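Local atomic coordinates of probable fatty acyl-CoA transferase Rv3272 (Mycobacterium tuberculosis, PDB entry 5YX6), a protein that probably acts in fatty acid metabolism as a family III CoA transferase, binding fatty acyl-CoAs of varying chain length and palmitoyl-CoA most tightly. Residues 64-69 with 378-383. Sequence-based numbering, arbitrary orientation.
Sequences TYFLPN and DPPPTA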
ATOM      1  N   THR A  64      -3.775  -2.302 -20.868  1.00 51.66           N
ATOM      2  CA  THR A  64      -3.101  -2.718 -19.646  1.00 50.06           C
ATOM      3  C   THR A  64      -3.511  -1.942 -18.391  1.00 46.09           C
ATOM      4  O   THR A  64      -3.404  -2.456 -17.284  1.00 47.84           O
ATOM      5  CB  THR A  64      -1.574  -2.596 -19.839  1.00 45.75           C
ATOM      6  OG1 THR A  64      -0.913  -2.675 -18.573  1.00 62.09           O
ATOM      7  CG2 THR A  64      -1.234  -1.265 -20.483  1.00 50.75           C
ATOM      8  N   TYR A  65      -4.010  -0.726 -18.547  1.00 46.10           N
ATOM      9  CA  TYR A  65      -4.450   0.023 -17.376  1.00 48.66           C
ATOM     10  C   TYR A  65      -5.944  -0.176 -17.099  1.00 50.44           C
ATOM     11  O   TYR A  65      -6.355  -0.276 -15.941  1.00 53.42           O
ATOM     12  CB  TYR A  65      -4.118   1.511 -17.539  1.00 49.77           C
ATOM     13  CG  TYR A  65      -2.628   1.749 -17.655  1.00 55.35           C
ATOM     14  CD1 TYR A  65      -1.803   1.713 -16.533  1.00 54.49           C
ATOM     15  CD2 TYR A  65      -2.041   1.996 -18.894  1.00 57.23           C
ATOM     16  CE1 TYR A  65      -0.432   1.916 -16.643  1.00 60.76           C
ATOM     17  CE2 TYR A  65      -0.675   2.202 -19.016  1.00 62.20           C
ATOM     18  CZ  TYR A  65       0.127   2.163 -17.891  1.00 68.94           C
ATOM     19  OH  TYR A  65       1.489   2.371 -18.022  1.00 68.13           O
ATOM     20  N   PHE A  66      -6.755  -0.243 -18.151  1.00 41.90           N
ATOM     21  CA  PHE A  66      -8.196  -0.353 -17.963  1.00 40.99           C
ATOM     22  C   PHE A  66      -8.681  -1.750 -17.548  1.00 36.57           C
ATOM     23  O   PHE A  66      -9.431  -1.898 -16.587  1.00 35.77           O
ATOM     24  CB  PHE A  66      -8.935   0.063 -19.239  1.00 36.93           C
ATOM     25  CG  PHE A  66     -10.430   0.003 -19.107  1.00 38.80           C
ATOM     26  CD1 PHE A  66     -11.118   1.034 -18.484  1.00 39.53           C
ATOM     27  CD2 PHE A  66     -11.141  -1.098 -19.561  1.00 32.71           C
ATOM     28  CE1 PHE A  66     -12.491   0.988 -18.338  1.00 37.49           C
ATOM     29  CE2 PHE A  66     -12.511  -1.158 -19.420  1.00 40.96           C
ATOM     30  CZ  PHE A  66     -13.193  -0.109 -18.805  1.00 40.24           C
ATOM     31  N   LEU A  67      -8.250  -2.771 -18.275  1.00 35.93           N
ATOM     32  CA  LEU A  67      -8.817  -4.108 -18.113  1.00 39.11           C
ATOM     33  C   LEU A  67      -8.703  -4.739 -16.708  1.00 39.42           C
ATOM     34  O   LEU A  67      -9.680  -5.310 -16.212  1.00 39.29           O
ATOM     35  CB  LEU A  67      -8.194  -5.059 -19.140  1.00 39.00           C
ATOM     36  CG  LEU A  67      -8.785  -6.470 -19.121  1.00 34.79           C
ATOM     37  CD1 LEU A  67      -9.498  -6.736 -20.441  1.00 34.13           C
ATOM     38  CD2 LEU A  67      -7.729  -7.514 -18.864  1.00 36.52           C
ATOM     39  N   PRO A  68      -7.526  -4.653 -16.058  1.00 42.03           N
ATOM     40  CA  PRO A  68      -7.432  -5.387 -14.788  1.00 35.21           C
ATOM     41  C   PRO A  68      -8.312  -4.855 -13.649  1.00 36.75           C
ATOM     42  O   PRO A  68      -8.644  -5.629 -12.757  1.00 41.21           O
ATOM     43  CB  PRO A  68      -5.953  -5.244 -14.405  1.00 39.01           C
ATOM     44  CG  PRO A  68      -5.253  -4.857 -15.647  1.00 39.01           C
ATOM     45  CD  PRO A  68      -6.233  -4.050 -16.433  1.00 42.51           C
ATOM     46  N   ASN A  69      -8.691  -3.581 -13.672  1.00 35.27           N
ATOM     47  CA  ASN A  69      -9.413  -3.010 -12.540  1.00 33.86           C
ATOM     48  C   ASN A  69     -10.888  -2.661 -12.808  1.00 36.01           C
ATOM     49  O   ASN A  69     -11.498  -1.919 -12.035  1.00 30.36           O
ATOM     50  CB  ASN A  69      -8.695  -1.756 -12.033  1.00 30.75           C
ATOM     51  CG  ASN A  69      -7.322  -2.054 -11.452  1.00 34.78           C
ATOM     52  OD1 ASN A  69      -7.091  -3.106 -10.858  1.00 35.09           O
ATOM     53  ND2 ASN A  69      -6.414  -1.104 -11.591  1.00 37.30           N
ATOM     54  N   ASP A 378     -16.129 -12.330 -14.878  1.00 42.73           N
ATOM     55  CA  ASP A 378     -16.664 -11.434 -15.905  1.00 38.93           C
ATOM     56  C   ASP A 378     -15.615 -10.491 -16.474  1.00 41.54           C
ATOM     57  O   ASP A 378     -14.720 -10.038 -15.762  1.00 38.63           O
ATOM     58  CB  ASP A 378     -17.827 -10.589 -15.365  1.00 41.68           C
ATOM     59  CG  ASP A 378     -18.918 -11.418 -14.716  1.00 61.41           C
ATOM     60  OD1 ASP A 378     -18.974 -12.645 -14.948  1.00 70.60           O
ATOM     61  OD2 ASP A 378     -19.728 -10.831 -13.965  1.00 68.76           O
ATOM     62  N   PRO A 379     -15.728 -10.195 -17.774  1.00 38.76           N
ATOM     63  CA  PRO A 379     -14.889  -9.204 -18.436  1.00 35.98           C
ATOM     64  C   PRO A 379     -15.325  -7.794 -18.055  1.00 32.81           C
ATOM     65  O   PRO A 379     -16.388  -7.612 -17.455  1.00 34.36           O
ATOM     66  CB  PRO A 379     -15.154  -9.472 -19.916  1.00 39.62           C
ATOM     67  CG  PRO A 379     -16.571  -9.927 -19.934  1.00 37.25           C
ATOM     68  CD  PRO A 379     -16.739 -10.752 -18.691  1.00 43.35           C
ATOM     69  N   PRO A 380     -14.508  -6.796 -18.393  1.00 35.34           N
ATOM     70  CA  PRO A 380     -14.964  -5.414 -18.234  1.00 35.51           C
ATOM     71  C   PRO A 380     -16.171  -5.131 -19.121  1.00 34.66           C
ATOM     72  O   PRO A 380     -16.332  -5.797 -20.145  1.00 35.83           O
ATOM     73  CB  PRO A 380     -13.753  -4.592 -18.673  1.00 32.90           C
ATOM     74  CG  PRO A 380     -12.936  -5.529 -19.503  1.00 36.55           C
ATOM     75  CD  PRO A 380     -13.129  -6.871 -18.897  1.00 34.84           C
ATOM     76  N   PRO A 381     -17.012  -4.163 -18.730  1.00 32.41           N
ATOM     77  CA  PRO A 381     -18.128  -3.715 -19.572  1.00 36.49           C
ATOM     78  C   PRO A 381     -17.645  -2.933 -20.793  1.00 31.80           C
ATOM     79  O   PRO A 381     -16.617  -2.261 -20.714  1.00 34.23           O
ATOM     80  CB  PRO A 381     -18.922  -2.794 -18.641  1.00 30.98           C
ATOM     81  CG  PRO A 381     -17.863  -2.212 -17.737  1.00 31.98           C
ATOM     82  CD  PRO A 381     -16.886  -3.352 -17.504  1.00 30.19           C
ATOM     83  N   THR A 382     -18.388  -2.992 -21.892  1.00 28.72           N
ATOM     84  CA  THR A 382     -18.146  -2.083 -23.003  1.00 33.75           C
ATOM     85  C   THR A 382     -18.631  -0.698 -22.580  1.00 30.90           C
ATOM     86  O   THR A 382     -19.460  -0.572 -21.681  1.00 34.80           O
ATOM     87  CB  THR A 382     -18.861  -2.542 -24.298  1.00 36.16           C
ATOM     88  OG1 THR A 382     -20.276  -2.648 -24.072  1.00 35.32           O
ATOM     89  CG2 THR A 382     -18.325  -3.892 -24.749  1.00 30.71           C
ATOM     90  N   ALA A 383     -18.091   0.343 -23.194  1.00 32.36           N
ATOM     91  CA  ALA A 383     -18.451   1.701 -22.815  1.00 35.67           C
ATOM     92  C   ALA A 383     -19.953   1.969 -23.004  1.00 37.55           C
ATOM     93  O   ALA A 383     -20.472   1.880 -24.114  1.00 36.87           O
ATOM     94  CB  ALA A 383     -17.630   2.693 -23.615  1.00 35.12           C
TER
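The pyrrolidine ring of P380 packs against F66 and L67 of segment 64-69. Followed from CB outward, its carbons divide between the two side chains. CB of P380 lies 3.7 Å from CE2 of F66. Next along the ring, CG of P380 is 3.8 Å from CD1 of L67, and CD of P380 lies beside the same methyl. F66 extends with CG anti to the backbone N (chi1 -179°), and this brings its CE2 corner to the proline, obliquely to the ring plane. L67 reaches P380 through one methyl branch alone. The carbonyl O of P381 stands near the plane of the F66 ring at its edge, a looser approach of 4.4 Å to CE2; that oxygen accepts a hydrogen bond from R50, whose side chain also touches F66. No hydrogen bond joins the two segments, which meet through apolar packing. Around them, L67 also rests on I360 and V362 of strand 360-363. The contact lays an extended, polyproline II-like proline run, residues 379-381 of the loop between strand 368-369 and helix 387-390, against the loop leading into strand 74-77, the outermost strand on one side of this chain's parallel Rossmann-fold sheet.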